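Local atomic coordinates of glycerol kinase, putative (Plasmodium falciparum, PDB entry 2W40), a protein that probably phosphorylates glycerol with ATP to give sn-glycerol 3-phosphate, as a member of the FGGY kinase family. Residues Met193-Leu198 with Thr291-Lys296; Thr278-Val283 with Asn300-Tyr305. One frame throughout, in Å; residues are numbered along the deposited sequence.

Contact 1 packs a loop of the N-terminal FGGY domain onto strand 290-295. Contact 2 lies within the C-terminal FGGY domain and joins the end of strand 272-279 to the start of strand 304-311. Their centres are about 8 Å apart. Strand 304-311 lies between the other two strands in one sheet. Tyr-305 ties the contacts together: its OH probably hydrogen-bonds Ile-195 O at 2.7 Å, and Ile-293 CD1 packs against its CE1 at 3.3 Å. A second probable bond runs from Thr-291 OG1 to Val-283 O at 2.7 Å. Both contacts lie away from the residues known to bind ADP. Bound glycerol lies about 5 Å from the Lys-296 side chain and about 3 Å from that of Lys-304.

Contact 1: Met193-Leu198 with Thr291-Lys296; sequences MDINTL and TTICYK. With EDO (1,2-ethanediol), chain B.
Ile-195 and Leu-198 meet Ile-293 through aliphatic carbons, with no flat side chain between them. The flat group of the loop is the Asp-194 carboxylate, which stays clear of the strand. Its OD1 takes two backbone N-H groups. Asn-196 N approaches nearly along the C-O axis at 2.9 Å. Thr-197 N comes from above the carboxylate plane, 62° out of it. These bonds form an Asx turn and an Asx motif. With the backbone bond from Leu-198 N to Asp-194 O, they probably help hold the bend that presents Ile-195 and Leu-198 to the strand.

Ile-293 is the hub. Its CD1 is pressed against Leu-198 CD2 at 3.5 Å, a close approach for two methyl carbons. Ile-195 CD1 lies 4.0 Å from Ile-293 CD1, and these two side chains run antiparallel alongside each other. Ile-195 CG1 stands anti to its backbone N (chi1 -163°), which helps carry CD1 over the strand near Thr-292 CA. Met-193 lies roughly perpendicular to Ile-293, with Met-193 CE 4.1 Å from Ile-293 CG1.

Strand 290-295 is an outermost strand of the mixed sheet in the C-terminal domain, and the loop packs on its side chains. Cys-294 and Tyr-295 both face Lys-304 in a classic beta bulge. Val-184 and Thr-185 of helix 184-187 also pack on Ile-293.

Beyond the bulge, Lys-296 runs out extended past Leu-198. Its CD is 3.8 Å from Leu-198 CD1. Its NZ donates to both hydroxyl oxygens of a 1,2-ethanediol, at 3.0 Å to O1 and 3.1 Å to O2. This diol, probably from the crystallisation liquor, is also bonded to Asp-299.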
ATOM      1  N   MET C 193      13.080   8.310 -35.628  1.00  8.65           N
ATOM      2  CA  MET C 193      12.516   8.657 -36.907  1.00  7.89           C
ATOM      3  C   MET C 193      12.207  10.165 -36.928  1.00  7.56           C
ATOM      4  O   MET C 193      11.689  10.684 -35.942  1.00  8.06           O
ATOM      5  CB  MET C 193      11.219   7.905 -37.102  1.00  7.54           C
ATOM      6  CG  MET C 193      10.698   7.995 -38.530  1.00  8.68           C
ATOM      7  SD  MET C 193       9.023   7.334 -38.758  1.00 10.73           S
ATOM      8  CE  MET C 193       8.005   8.724 -38.131  1.00  8.03           C
ATOM      9  N   ASP C 194      12.396  10.791 -38.081  1.00  8.55           N
ATOM     10  CA  ASP C 194      11.974  12.156 -38.379  1.00  9.68           C
ATOM     11  C   ASP C 194      10.442  12.108 -38.576  1.00  8.33           C
ATOM     12  O   ASP C 194       9.953  11.419 -39.498  1.00  9.76           O
ATOM     13  CB  ASP C 194      12.659  12.669 -39.604  1.00 10.74           C
ATOM     14  CG  ASP C 194      12.306  14.173 -39.873  1.00  8.67           C
ATOM     15  OD1 ASP C 194      11.127  14.571 -39.808  1.00 12.52           O
ATOM     16  OD2 ASP C 194      13.258  14.949 -40.215  1.00 12.52           O
ATOM     17  N   ILE C 195       9.716  12.718 -37.646  1.00  9.67           N
ATOM     18  CA  ILE C 195       8.226  12.646 -37.657  1.00 10.04           C
ATOM     19  C   ILE C 195       7.536  13.255 -38.892  1.00 10.44           C
ATOM     20  O   ILE C 195       6.408  12.909 -39.205  1.00 10.51           O
ATOM     21  CB  ILE C 195       7.684  13.307 -36.356  1.00 10.08           C
ATOM     22  CG1 ILE C 195       6.216  12.944 -36.036  1.00 11.72           C
ATOM     23  CG2 ILE C 195       7.776  14.798 -36.319  1.00 13.79           C
ATOM     24  CD1 ILE C 195       5.969  11.479 -35.910  1.00 11.86           C
ATOM     25  N   ASN C 196       8.227  14.219 -39.538  1.00  9.15           N
ATOM     26  CA  ASN C 196       7.761  14.888 -40.764  1.00 10.58           C
ATOM     27  C   ASN C 196       8.160  14.129 -42.036  1.00 10.07           C
ATOM     28  O   ASN C 196       7.347  13.959 -42.935  1.00 13.06           O
ATOM     29  CB  ASN C 196       8.234  16.328 -40.824  1.00 11.58           C
ATOM     30  CG  ASN C 196       7.525  17.182 -39.871  1.00 12.87           C
ATOM     31  OD1 ASN C 196       6.331  17.481 -40.083  1.00 20.10           O
ATOM     32  ND2 ASN C 196       8.176  17.536 -38.773  1.00 15.33           N
ATOM     33  N   THR C 197       9.392  13.631 -42.117  1.00 10.52           N
ATOM     34  CA  THR C 197       9.852  12.994 -43.340  1.00 11.29           C
ATOM     35  C   THR C 197       9.634  11.450 -43.379  1.00 10.16           C
ATOM     36  O   THR C 197       9.788  10.815 -44.448  1.00 13.04           O
ATOM     37  CB  THR C 197      11.299  13.248 -43.602  1.00 11.47           C
ATOM     38  OG1 THR C 197      12.061  12.491 -42.636  1.00 11.46           O
ATOM     39  CG2 THR C 197      11.664  14.712 -43.526  1.00 17.05           C
ATOM     40  N   LEU C 198       9.364  10.848 -42.198  1.00 10.15           N
ATOM     41  CA  LEU C 198       9.115   9.453 -42.102  1.00  9.98           C
ATOM     42  C   LEU C 198      10.322   8.604 -42.423  1.00  9.91           C
ATOM     43  O   LEU C 198      10.204   7.438 -42.851  1.00 11.67           O
ATOM     44  CB  LEU C 198       7.920   9.002 -42.913  1.00 10.22           C
ATOM     45  CG  LEU C 198       6.606   9.780 -42.664  1.00 12.71           C
ATOM     46  CD1 LEU C 198       5.441   9.219 -43.513  1.00 14.11           C
ATOM     47  CD2 LEU C 198       6.215   9.969 -41.258  1.00 12.81           C
ATOM     48  N   THR C 291       3.389  13.774 -30.124  1.00  8.54           N
ATOM     49  CA  THR C 291       3.002  13.792 -31.559  1.00  8.63           C
ATOM     50  C   THR C 291       3.400  12.478 -32.203  1.00  9.03           C
ATOM     51  O   THR C 291       4.585  12.120 -32.098  1.00  8.74           O
ATOM     52  CB  THR C 291       3.738  14.926 -32.297  1.00 10.43           C
ATOM     53  OG1 THR C 291       3.498  16.099 -31.607  1.00  9.41           O
ATOM     54  CG2 THR C 291       3.319  15.047 -33.760  1.00  9.61           C
ATOM     55  N   THR C 292       2.464  11.735 -32.757  1.00  9.39           N
ATOM     56  CA  THR C 292       2.759  10.445 -33.346  1.00  8.12           C
ATOM     57  C   THR C 292       2.027  10.290 -34.709  1.00  7.91           C
ATOM     58  O   THR C 292       1.279  11.173 -35.131  1.00  8.98           O
ATOM     59  CB  THR C 292       2.397   9.315 -32.337  1.00  9.72           C
ATOM     60  OG1 THR C 292       2.958   8.098 -32.783  1.00 10.35           O
ATOM     61  CG2 THR C 292       0.805   9.198 -32.211  1.00  8.81           C
ATOM     62  N   ILE C 293       2.376   9.258 -35.408  1.00  8.72           N
ATOM     63  CA  ILE C 293       1.732   8.930 -36.665  1.00  9.69           C
ATOM     64  C   ILE C 293       0.451   8.127 -36.304  1.00  9.76           C
ATOM     65  O   ILE C 293       0.551   7.167 -35.483  1.00  9.72           O
ATOM     66  CB  ILE C 293       2.564   8.041 -37.585  1.00 11.32           C
ATOM     67  CG1 ILE C 293       3.888   8.677 -38.007  1.00 14.58           C
ATOM     68  CG2 ILE C 293       1.697   7.604 -38.774  1.00 11.24           C
ATOM     69  CD1 ILE C 293       3.749   9.858 -38.807  1.00 14.35           C
ATOM     70  N   CYS C 294      -0.734   8.533 -36.772  1.00  9.29           N
ATOM     71  CA  CYS C 294      -1.915   7.720 -36.596  1.00  9.43           C
ATOM     72  C   CYS C 294      -1.938   6.507 -37.548  1.00  9.19           C
ATOM     73  O   CYS C 294      -2.062   5.335 -37.104  1.00 10.42           O
ATOM     74  CB  CYS C 294      -3.160   8.563 -36.753  1.00 10.98           C
ATOM     75  SG  CYS C 294      -4.625   7.888 -35.915  1.00 14.39           S
ATOM     76  N   TYR C 295      -1.775   6.751 -38.850  1.00  9.90           N
ATOM     77  CA  TYR C 295      -1.672   5.673 -39.845  1.00  9.15           C
ATOM     78  C   TYR C 295      -1.233   6.308 -41.161  1.00 10.01           C
ATOM     79  O   TYR C 295      -1.408   7.506 -41.372  1.00  9.89           O
ATOM     80  CB  TYR C 295      -3.017   4.905 -39.952  1.00 11.03           C
ATOM     81  CG  TYR C 295      -4.244   5.809 -40.113  1.00 10.89           C
ATOM     82  CD1 TYR C 295      -4.545   6.399 -41.345  1.00 14.91           C
ATOM     83  CD2 TYR C 295      -5.005   6.176 -39.030  1.00 14.56           C
ATOM     84  CE1 TYR C 295      -5.594   7.289 -41.432  1.00 14.54           C
ATOM     85  CE2 TYR C 295      -6.078   7.047 -39.166  1.00 11.00           C
ATOM     86  CZ  TYR C 295      -6.368   7.580 -40.369  1.00 11.46           C
ATOM     87  OH  TYR C 295      -7.468   8.503 -40.510  1.00 15.41           O
ATOM     88  N   LYS C 296      -0.745   5.474 -42.066  1.00  9.20           N
ATOM     89  CA  LYS C 296      -0.455   5.792 -43.460  1.00  9.31           C
ATOM     90  C   LYS C 296      -0.667   4.480 -44.140  1.00  9.51           C
ATOM     91  O   LYS C 296       0.172   3.656 -44.139  1.00  9.64           O
ATOM     92  CB  LYS C 296       1.000   6.287 -43.664  1.00 10.06           C
ATOM     93  CG  LYS C 296       1.381   6.615 -45.108  1.00  9.14           C
ATOM     94  CD  LYS C 296       2.798   7.032 -45.251  1.00 10.47           C
ATOM     95  CE  LYS C 296       3.225   6.894 -46.651  1.00 12.24           C
ATOM     96  NZ  LYS C 296       4.557   7.465 -46.982  1.00 12.81           N
TER
HETATM   97  C1  EDO B1502       6.086   4.506 -45.371  1.00 14.88           C
HETATM   98  O1  EDO B1502       6.306   5.933 -45.124  1.00 12.27           O
HETATM   99  C2  EDO B1502       6.660   4.105 -46.724  1.00 15.17           C
HETATM  100  O2  EDO B1502       5.771   4.684 -47.680  1.00 15.66           O

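Contact 2: Thr278-Val283 with Asn300-Tyr305; sequences TGEKVV and NDKPKY. With EDO (1,2-ethanediol), chain D.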
ATOM      1  N   THR C 278      -5.359  14.255 -35.729  1.00 11.57           N
ATOM      2  CA  THR C 278      -5.111  15.669 -36.050  1.00 12.20           C
ATOM      3  C   THR C 278      -5.096  15.872 -37.569  1.00 11.84           C
ATOM      4  O   THR C 278      -4.651  16.915 -38.072  1.00 14.91           O
ATOM      5  CB  THR C 278      -3.816  16.224 -35.365  1.00 11.73           C
ATOM      6  OG1 THR C 278      -2.692  15.548 -35.922  1.00 12.55           O
ATOM      7  CG2 THR C 278      -3.802  16.106 -33.807  1.00 12.04           C
ATOM      8  N   GLY C 279      -5.617  14.883 -38.300  1.00 11.76           N
ATOM      9  CA  GLY C 279      -5.636  14.959 -39.780  1.00 12.22           C
ATOM     10  C   GLY C 279      -4.214  14.966 -40.345  1.00 13.26           C
ATOM     11  O   GLY C 279      -3.299  14.370 -39.773  1.00 14.64           O
ATOM     12  N   GLU C 280      -4.008  15.676 -41.452  1.00 15.22           N
ATOM     13  CA  GLU C 280      -2.656  15.739 -42.073  1.00 15.88           C
ATOM     14  C   GLU C 280      -1.649  16.697 -41.363  1.00 15.73           C
ATOM     15  O   GLU C 280      -0.467  16.738 -41.734  1.00 15.54           O
ATOM     16  CB  GLU C 280      -2.802  16.109 -43.563  1.00 17.03           C
ATOM     17  CG  GLU C 280      -3.421  14.961 -44.379  1.00 17.69           C
ATOM     18  CD  GLU C 280      -3.638  15.350 -45.870  1.00 21.29           C
ATOM     19  OE1 GLU C 280      -3.419  16.563 -46.246  1.00 25.08           O
ATOM     20  OE2 GLU C 280      -4.013  14.418 -46.618  1.00 23.98           O
ATOM     21  N   LYS C 281      -2.143  17.461 -40.371  1.00 17.44           N
ATOM     22  CA  LYS C 281      -1.377  18.498 -39.679  1.00 18.61           C
ATOM     23  C   LYS C 281      -0.649  17.839 -38.527  1.00 16.92           C
ATOM     24  O   LYS C 281      -1.248  17.092 -37.735  1.00 17.27           O
ATOM     25  CB  LYS C 281      -2.324  19.572 -39.113  1.00 20.79           C
ATOM     26  CG  LYS C 281      -1.609  20.731 -38.318  1.00 21.58           C
ATOM     27  CD  LYS C 281      -2.574  21.830 -37.738  1.00 24.62           C
ATOM     28  CE  LYS C 281      -1.849  22.754 -36.729  1.00 27.97           C
ATOM     29  NZ  LYS C 281      -0.350  22.315 -36.396  1.00 28.76           N
ATOM     30  N   VAL C 282       0.629  18.139 -38.436  1.00 15.53           N
ATOM     31  CA  VAL C 282       1.458  17.779 -37.295  1.00 15.01           C
ATOM     32  C   VAL C 282       1.202  18.830 -36.232  1.00 13.93           C
ATOM     33  O   VAL C 282       1.463  20.058 -36.426  1.00 17.49           O
ATOM     34  CB  VAL C 282       2.912  17.810 -37.680  1.00 14.19           C
ATOM     35  CG1 VAL C 282       3.849  17.510 -36.467  1.00 14.09           C
ATOM     36  CG2 VAL C 282       3.141  16.845 -38.879  1.00 16.65           C
ATOM     37  N   VAL C 283       0.726  18.383 -35.103  1.00 12.69           N
ATOM     38  CA  VAL C 283       0.500  19.249 -33.970  1.00 13.17           C
ATOM     39  C   VAL C 283       1.489  18.917 -32.880  1.00 12.01           C
ATOM     40  O   VAL C 283       1.553  17.807 -32.471  1.00 13.87           O
ATOM     41  CB  VAL C 283      -0.946  19.143 -33.449  1.00 14.19           C
ATOM     42  CG1 VAL C 283      -1.162  20.028 -32.261  1.00 14.27           C
ATOM     43  CG2 VAL C 283      -1.957  19.431 -34.586  1.00 15.79           C
ATOM     44  N   ASN C 300       1.829   6.259 -51.209  1.00 16.54           N
ATOM     45  CA  ASN C 300       1.629   7.583 -51.780  1.00 20.42           C
ATOM     46  C   ASN C 300       0.719   8.443 -50.929  1.00 19.68           C
ATOM     47  O   ASN C 300       0.449   9.592 -51.303  1.00 22.74           O
ATOM     48  CB  ASN C 300       1.014   7.374 -53.157  1.00 22.34           C
ATOM     49  CG  ASN C 300       2.020   6.797 -54.185  1.00 28.91           C
ATOM     50  OD1 ASN C 300       3.276   6.961 -54.063  1.00 37.00           O
ATOM     51  ND2 ASN C 300       1.463   6.150 -55.255  1.00 29.99           N
ATOM     52  N   ASP C 301       0.221   7.939 -49.798  1.00 16.38           N
ATOM     53  CA  ASP C 301      -0.708   8.709 -48.934  1.00 16.37           C
ATOM     54  C   ASP C 301       0.104   9.663 -48.108  1.00 16.03           C
ATOM     55  O   ASP C 301       1.220   9.326 -47.638  1.00 17.48           O
ATOM     56  CB  ASP C 301      -1.540   7.800 -47.986  1.00 18.02           C
ATOM     57  CG  ASP C 301      -2.460   6.844 -48.694  1.00 18.57           C
ATOM     58  OD1 ASP C 301      -2.768   7.060 -49.899  1.00 23.21           O
ATOM     59  OD2 ASP C 301      -2.891   5.843 -48.074  1.00 17.53           O
ATOM     60  N   LYS C 302      -0.410  10.872 -47.891  1.00 15.83           N
ATOM     61  CA  LYS C 302       0.046  11.648 -46.773  1.00 15.46           C
ATOM     62  C   LYS C 302      -0.427  10.978 -45.442  1.00 14.36           C
ATOM     63  O   LYS C 302      -1.571  10.547 -45.309  1.00 13.53           O
ATOM     64  CB  LYS C 302      -0.456  13.106 -46.839  1.00 16.90           C
ATOM     65  CG  LYS C 302      -0.062  13.865 -48.099  1.00 20.71           C
ATOM     66  CD  LYS C 302      -0.441  15.321 -47.962  1.00 21.57           C
ATOM     67  CE  LYS C 302      -0.032  16.153 -49.192  1.00 26.03           C
ATOM     68  NZ  LYS C 302      -0.377  17.642 -48.921  1.00 31.92           N
ATOM     69  N   PRO C 303       0.456  10.917 -44.442  1.00 14.51           N
ATOM     70  CA  PRO C 303       0.029  10.322 -43.199  1.00 13.33           C
ATOM     71  C   PRO C 303      -0.994  11.133 -42.450  1.00 13.51           C
ATOM     72  O   PRO C 303      -1.016  12.369 -42.574  1.00 13.39           O
ATOM     73  CB  PRO C 303       1.335  10.259 -42.393  1.00 14.21           C
ATOM     74  CG  PRO C 303       2.198  11.243 -42.947  1.00 16.02           C
ATOM     75  CD  PRO C 303       1.843  11.405 -44.369  1.00 14.22           C
ATOM     76  N   LYS C 304      -1.816  10.478 -41.644  1.00 12.62           N
ATOM     77  CA  LYS C 304      -2.637  11.157 -40.654  1.00 12.73           C
ATOM     78  C   LYS C 304      -1.848  11.058 -39.335  1.00 12.70           C
ATOM     79  O   LYS C 304      -1.267  10.032 -39.031  1.00 12.46           O
ATOM     80  CB  LYS C 304      -4.004  10.522 -40.495  1.00 13.80           C
ATOM     81  CG  LYS C 304      -4.870  10.538 -41.808  1.00 14.86           C
ATOM     82  CD  LYS C 304      -5.096  11.916 -42.423  1.00 16.04           C
ATOM     83  CE  LYS C 304      -5.964  11.879 -43.736  1.00 20.02           C
ATOM     84  NZ  LYS C 304      -7.389  12.018 -43.420  1.00 29.89           N
ATOM     85  N   TYR C 305      -1.803  12.189 -38.674  1.00 10.34           N
ATOM     86  CA  TYR C 305      -1.125  12.373 -37.403  1.00 10.27           C
ATOM     87  C   TYR C 305      -2.077  12.300 -36.231  1.00 10.58           C
ATOM     88  O   TYR C 305      -3.263  12.361 -36.373  1.00 10.07           O
ATOM     89  CB  TYR C 305      -0.344  13.693 -37.430  1.00  9.92           C
ATOM     90  CG  TYR C 305       0.831  13.629 -38.303  1.00 10.37           C
ATOM     91  CD1 TYR C 305       2.043  13.148 -37.794  1.00 10.30           C
ATOM     92  CD2 TYR C 305       0.790  14.051 -39.640  1.00 13.25           C
ATOM     93  CE1 TYR C 305       3.173  13.109 -38.608  1.00 12.88           C
ATOM     94  CE2 TYR C 305       1.928  14.069 -40.474  1.00 12.97           C
ATOM     95  CZ  TYR C 305       3.132  13.591 -39.971  1.00 13.78           C
ATOM     96  OH  TYR C 305       4.260  13.470 -40.733  1.00 13.14           O
TER
HETATM   97  C1  EDO D1506      -7.208   4.268 -48.104  1.00 44.68           C
HETATM   98  O1  EDO D1506      -6.438   3.164 -48.665  1.00 43.55           O
HETATM   99  C2  EDO D1506      -6.243   5.413 -47.827  1.00 44.28           C
HETATM  100  O2  EDO D1506      -5.184   5.297 -48.775  1.00 38.39           O
HETATM  101  O   HOH W   1       0.353  14.593 -43.527  1.00 13.73           O
HETATM  102  O   HOH W   2      -3.852  12.008 -46.032  1.00 28.25           O
HETATM  103  O   HOH W   3      -3.500  17.373 -48.603  1.00 46.07           O
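Val-282 CG2 sits over one face of the Tyr-305 ring. This is a CH-pi contact, 3.5 Å from the methyl carbon to the ring centroid and 15° off the ring normal. The ring also has Gly-279 O at its edge, near its plane. The outside partner of Tyr-305 OH is Ile-195 O.

Two nearly straight backbone bonds set the base of this ring. Thr-278 N donates to Tyr-305 O at 2.9 Å. Tyr-305 N donates to Gly-279 O, also at 2.9 Å. They join the antiparallel strands 272-279 and 304-311 just where the first one ends.

Thr-278 to Lys-281 then form a type II' beta turn. Gly-279 takes its first corner with a phi of 64°, a conformation easy for a residue without a side chain. The turn's own backbone bond is weak. A side-chain bond supports it: Thr-278 OG1 donates to Lys-281 O at 2.8 Å, almost in line with the C=O. The threonine hydroxyl lies between its backbone N and carbonyl carbon (chi1 66°), which lets it reach forward across the turn to Lys-281 O.

Farther out, one water donates to Glu-280 O at 2.9 Å and to Pro-303 O at 2.8 Å. It bridges the two segments beyond their last direct backbone bond. The extended Glu-280 lies roughly perpendicular to Lys-302. Glu-280 OE1 and Lys-302 NZ are 4.2 Å apart, too far for a salt bridge. A water joins these two atoms instead, and another links Glu-280 OE2 to Lys-302 O. The exposed charges thus meet through water and probably attract each other only modestly, while the direct grip comes from the backbone bonds and the covered tyrosine ring.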